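Long-range contacts in putative dihydrodipicolinate synthase family protein (Coccidioides immitis, PDB 3QFE), which is of unknown function but belongs to the dihydrodipicolinate synthase family, whose members are built on a TIM barrel: residues A[5-10]-A[107-112]; A[142-147]-A[169-174]. All blocks are in the same frame, centred on the assembly; numbering follows the deposited sequence.

Contact 1: residues A[5-10]-A[107-112]; sequences MVPRVP and ANYVLV
The phenol hydroxyl of Y109 donates a short hydrogen bond to the backbone carbonyl of P7, OH to O 2.5 Å. The hydroxyl oxygen sits off the C=O direction, at a C=O...donor angle of 146°, and 22° out of the carbonyl plane. A second carbonyl lies near the ring plane at the same edge: R8 O is 3.2 Å from Y109 CE1. The two faces of the ring are also occupied. P10 CG stands over the centre of one in a CH-pi contact, 3.9 Å from the Y109 centroid, while N108 CB of the tyrosine's own strand entry covers the opposite one. V6 leans against both Y109 and N108, its CG1 meeting the ring obliquely. That CG1, anti to the backbone N (chi1 -179°), packs 3.6 Å from Y109 CZ, and V6 CB lies 3.6 Å from N108 ND2, the two side chains crossing at about a right angle. N108 OD1 has its polar partners away from the loop, R74 NH2 and I83 N. The 5-10 loop, which leads into strand 13-17, thus lies across the N-terminal end of strand 109-112 in the barrel, and P10 reaches on to V172. With its hydroxyl bonded and both faces packed, the Y109 ring has little room to turn, and the loop is held through the main-chain carbonyl of P7, so no polar side chain of 5-10 takes part in the bond to Y109.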
# COMPACT_ATOMS: atom_id res chain seq x y z
N MET A 5 -6.06 0.12 20.45
CA MET A 5 -6.92 0.69 19.36
C MET A 5 -6.03 1.42 18.34
O MET A 5 -4.89 1.77 18.62
CB MET A 5 -8.02 1.61 19.91
N VAL A 6 -6.57 1.61 17.14
CA VAL A 6 -5.84 2.24 16.05
C VAL A 6 -5.96 3.76 16.16
O VAL A 6 -7.06 4.30 16.29
CB VAL A 6 -6.35 1.73 14.69
CG1 VAL A 6 -5.59 2.36 13.54
CG2 VAL A 6 -6.23 0.20 14.64
N PRO A 7 -4.81 4.47 16.12
CA PRO A 7 -4.84 5.94 16.25
C PRO A 7 -5.49 6.63 15.05
O PRO A 7 -5.54 6.07 13.94
CB PRO A 7 -3.36 6.32 16.31
CG PRO A 7 -2.63 5.16 15.71
CD PRO A 7 -3.44 3.94 16.01
N ARG A 8 -5.99 7.84 15.30
CA ARG A 8 -6.58 8.72 14.30
C ARG A 8 -5.59 8.99 13.15
O ARG A 8 -5.97 8.98 11.97
CB ARG A 8 -6.97 10.06 14.97
CG ARG A 8 -7.87 10.96 14.12
CD ARG A 8 -8.12 12.34 14.77
NE ARG A 8 -6.94 13.23 14.69
CZ ARG A 8 -6.67 14.07 13.69
NH1 ARG A 8 -5.58 14.82 13.73
NH2 ARG A 8 -7.48 14.15 12.64
N VAL A 9 -4.34 9.25 13.52
CA VAL A 9 -3.28 9.51 12.55
C VAL A 9 -2.44 8.24 12.36
O VAL A 9 -1.92 7.69 13.33
CB VAL A 9 -2.38 10.70 13.01
CG1 VAL A 9 -1.14 10.82 12.11
CG2 VAL A 9 -3.17 12.01 13.05
N PRO A 10 -2.30 7.78 11.10
CA PRO A 10 -1.67 6.51 10.75
C PRO A 10 -0.24 6.41 11.24
O PRO A 10 0.52 7.37 11.09
CB PRO A 10 -1.68 6.54 9.22
CG PRO A 10 -2.73 7.48 8.86
CD PRO A 10 -2.76 8.51 9.91
N ALA A 107 -12.53 -0.62 7.89
CA ALA A 107 -11.28 0.14 7.67
C ALA A 107 -11.04 1.23 8.74
O ALA A 107 -12.01 1.67 9.38
CB ALA A 107 -11.26 0.74 6.28
N ASN A 108 -9.78 1.62 8.98
CA ASN A 108 -9.47 2.71 9.94
C ASN A 108 -9.25 4.04 9.22
O ASN A 108 -9.52 5.12 9.77
CB ASN A 108 -8.22 2.42 10.78
CG ASN A 108 -8.27 1.06 11.46
OD1 ASN A 108 -7.57 0.13 11.06
ND2 ASN A 108 -9.08 0.95 12.49
N TYR A 109 -8.74 3.94 7.99
CA TYR A 109 -8.42 5.10 7.19
C TYR A 109 -8.81 4.86 5.73
O TYR A 109 -8.86 3.70 5.26
CB TYR A 109 -6.91 5.37 7.23
CG TYR A 109 -6.23 5.20 8.59
CD1 TYR A 109 -6.38 6.15 9.60
CD2 TYR A 109 -5.43 4.12 8.83
CE1 TYR A 109 -5.75 6.00 10.82
CE2 TYR A 109 -4.79 3.95 10.05
CZ TYR A 109 -4.94 4.89 11.03
OH TYR A 109 -4.29 4.69 12.23
N VAL A 110 -9.03 5.94 5.00
CA VAL A 110 -9.25 5.81 3.57
C VAL A 110 -8.19 6.56 2.82
O VAL A 110 -7.78 7.65 3.22
CB VAL A 110 -10.68 6.24 3.12
CG1 VAL A 110 -11.67 5.33 3.73
CG2 VAL A 110 -10.99 7.68 3.50
N LEU A 111 -7.75 5.95 1.72
CA LEU A 111 -6.70 6.49 0.89
C LEU A 111 -7.30 6.99 -0.44
O LEU A 111 -7.85 6.21 -1.21
CB LEU A 111 -5.68 5.39 0.68
CG LEU A 111 -4.43 5.61 -0.16
CD1 LEU A 111 -3.47 6.61 0.45
CD2 LEU A 111 -3.77 4.22 -0.31
N VAL A 112 -7.20 8.29 -0.67
CA VAL A 112 -8.01 8.96 -1.70
C VAL A 112 -7.18 9.58 -2.83
O VAL A 112 -6.46 10.55 -2.62
CB VAL A 112 -8.93 10.08 -1.04
CG1 VAL A 112 -9.88 10.74 -2.08
CG2 VAL A 112 -9.75 9.52 0.12

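Contact 2: residues A[142-147]-A[169-174]; sequences VVIYNF and PNVVGV
V142 and V171 begin a parallel pairing of neighbouring TIM-barrel strands, 142-146 and 171-176, joined through helix 158-167 as a beta-alpha-beta crossover. The short strand axes approach to 4.3 Å, and their N-to-C directions make an angle of 29°. Three backbone hydrogen bonds tie them: V142 N to N170 O at 2.9 Å, V172 N to V142 O at 2.8 Å, and I144 N to G173 O at 3.0 Å. V142 therefore straddles V171, donating to the residue before it and accepting from the one after. The third bond is less regular, its donor standing 37° above the G173 carbonyl plane. A CA-H...O contact adds to the pairing, V174 CA lying 3.1 Å from I144 O. Segment 171 to 174 carries one residue more than 142 to 144, a beta bulge, so V171 and V174 both end on the face that carries V142 and I144.

The apolar contacts follow from this. On that helix-facing side I144 bridges two partners: CD1 reaches V171 CG1 at 4.0 Å, and CB meets V174 CG2 at 3.9 Å. I164 of helix 158-167 packs on I144 and V171, and I161 on V174. On the other face V143 packs against L111 of strand 109-112. Among polar side chains, N170 ND2 bonds to the S135 and L140 carbonyls, tying the strand entry to helix 124-137 and the loop after it. Where G173 has no side chain, V143 CG1, anti to the backbone N (chi1 -178°), comes to 3.5 Å from V174 N.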
# COMPACT_ATOMS: atom_id res chain seq x y z
N VAL A 142 -8.64 10.73 6.39
CA VAL A 142 -8.30 10.70 4.97
C VAL A 142 -6.80 10.83 4.70
O VAL A 142 -6.15 11.72 5.22
CB VAL A 142 -9.09 11.81 4.21
CG1 VAL A 142 -8.54 12.06 2.81
CG2 VAL A 142 -10.59 11.48 4.18
N VAL A 143 -6.26 9.93 3.89
CA VAL A 143 -4.88 10.04 3.40
C VAL A 143 -4.92 10.36 1.90
O VAL A 143 -5.52 9.62 1.10
CB VAL A 143 -4.03 8.76 3.69
CG1 VAL A 143 -2.59 8.94 3.21
CG2 VAL A 143 -4.03 8.44 5.18
N ILE A 144 -4.30 11.47 1.52
CA ILE A 144 -4.21 11.90 0.13
C ILE A 144 -3.36 10.87 -0.57
O ILE A 144 -2.30 10.47 -0.05
CB ILE A 144 -3.58 13.29 0.01
CG1 ILE A 144 -4.46 14.34 0.68
CG2 ILE A 144 -3.32 13.67 -1.45
CD1 ILE A 144 -3.74 15.66 1.01
N TYR A 145 -3.85 10.39 -1.71
CA TYR A 145 -3.13 9.41 -2.52
C TYR A 145 -2.67 10.14 -3.75
O TYR A 145 -3.46 10.43 -4.65
CB TYR A 145 -4.06 8.26 -2.90
CG TYR A 145 -3.43 7.00 -3.48
CD1 TYR A 145 -4.22 5.86 -3.67
CD2 TYR A 145 -2.07 6.93 -3.84
CE1 TYR A 145 -3.70 4.69 -4.21
CE2 TYR A 145 -1.52 5.76 -4.39
CZ TYR A 145 -2.35 4.63 -4.57
OH TYR A 145 -1.86 3.44 -5.10
N ASN A 146 -1.40 10.48 -3.78
CA ASN A 146 -0.84 11.19 -4.91
C ASN A 146 -0.24 10.21 -5.91
O ASN A 146 0.91 9.78 -5.74
CB ASN A 146 0.22 12.19 -4.43
CG ASN A 146 0.45 13.32 -5.42
OD1 ASN A 146 -0.26 13.45 -6.41
ND2 ASN A 146 1.45 14.16 -5.14
N PHE A 147 -0.99 9.84 -6.94
CA PHE A 147 -0.47 8.96 -7.99
C PHE A 147 -0.54 9.59 -9.40
O PHE A 147 -1.57 9.46 -10.08
CB PHE A 147 -1.17 7.60 -7.97
CG PHE A 147 -0.40 6.51 -8.68
CD1 PHE A 147 -0.55 5.18 -8.28
CD2 PHE A 147 0.48 6.79 -9.73
CE1 PHE A 147 0.16 4.15 -8.92
CE2 PHE A 147 1.19 5.78 -10.38
CZ PHE A 147 1.03 4.45 -9.98
N PRO A 169 -8.76 19.11 9.16
CA PRO A 169 -8.15 18.32 10.25
C PRO A 169 -8.45 16.81 10.15
O PRO A 169 -7.80 16.01 10.80
CB PRO A 169 -8.78 18.90 11.52
CG PRO A 169 -9.44 20.21 11.10
CD PRO A 169 -9.81 20.02 9.66
N ASN A 170 -9.44 16.45 9.34
CA ASN A 170 -9.71 15.04 9.07
C ASN A 170 -8.76 14.45 8.01
O ASN A 170 -8.81 13.26 7.70
CB ASN A 170 -11.18 14.86 8.69
CG ASN A 170 -11.62 13.41 8.70
OD1 ASN A 170 -11.23 12.63 9.58
ND2 ASN A 170 -12.44 13.04 7.72
N VAL A 171 -7.91 15.30 7.42
CA VAL A 171 -6.86 14.81 6.53
C VAL A 171 -5.66 14.54 7.39
O VAL A 171 -5.18 15.43 8.10
CB VAL A 171 -6.51 15.81 5.40
CG1 VAL A 171 -5.16 15.49 4.78
CG2 VAL A 171 -7.65 15.84 4.34
N VAL A 172 -5.19 13.30 7.35
CA VAL A 172 -4.15 12.85 8.28
C VAL A 172 -2.86 12.32 7.63
O VAL A 172 -2.01 11.75 8.33
CB VAL A 172 -4.71 11.78 9.26
CG1 VAL A 172 -5.78 12.39 10.17
CG2 VAL A 172 -5.24 10.57 8.50
N GLY A 173 -2.70 12.49 6.33
CA GLY A 173 -1.47 12.09 5.67
C GLY A 173 -1.54 12.16 4.16
O GLY A 173 -2.54 12.60 3.61
N VAL A 174 -0.47 11.71 3.51
CA VAL A 174 -0.36 11.68 2.05
C VAL A 174 0.53 10.47 1.73
O VAL A 174 1.46 10.21 2.46
CB VAL A 174 0.26 13.03 1.47
CG1 VAL A 174 1.65 13.35 2.05
CG2 VAL A 174 0.35 12.99 -0.05

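Contacts 1 and 2 have their centres about 10 Å apart, on the same side of the chain's centre, and share one parallel sheet in which strands 109-112 and 142-146 are neighbours. V112 O probably accepts a hydrogen bond from Y145 N at 2.8 Å, and L111 CG packs 3.5 Å from Y145 CD1. A second link runs through the N-terminal loop: R8 NH2 lies 2.6 Å from P169 O, a probable hydrogen bond, and 3.5 Å from V172 CG1. Segment 5-10 thus spans from contact 1 to the entry of strand 171-176 in contact 2. The calcium ion, at A315 and S318, involves residues of neither contact.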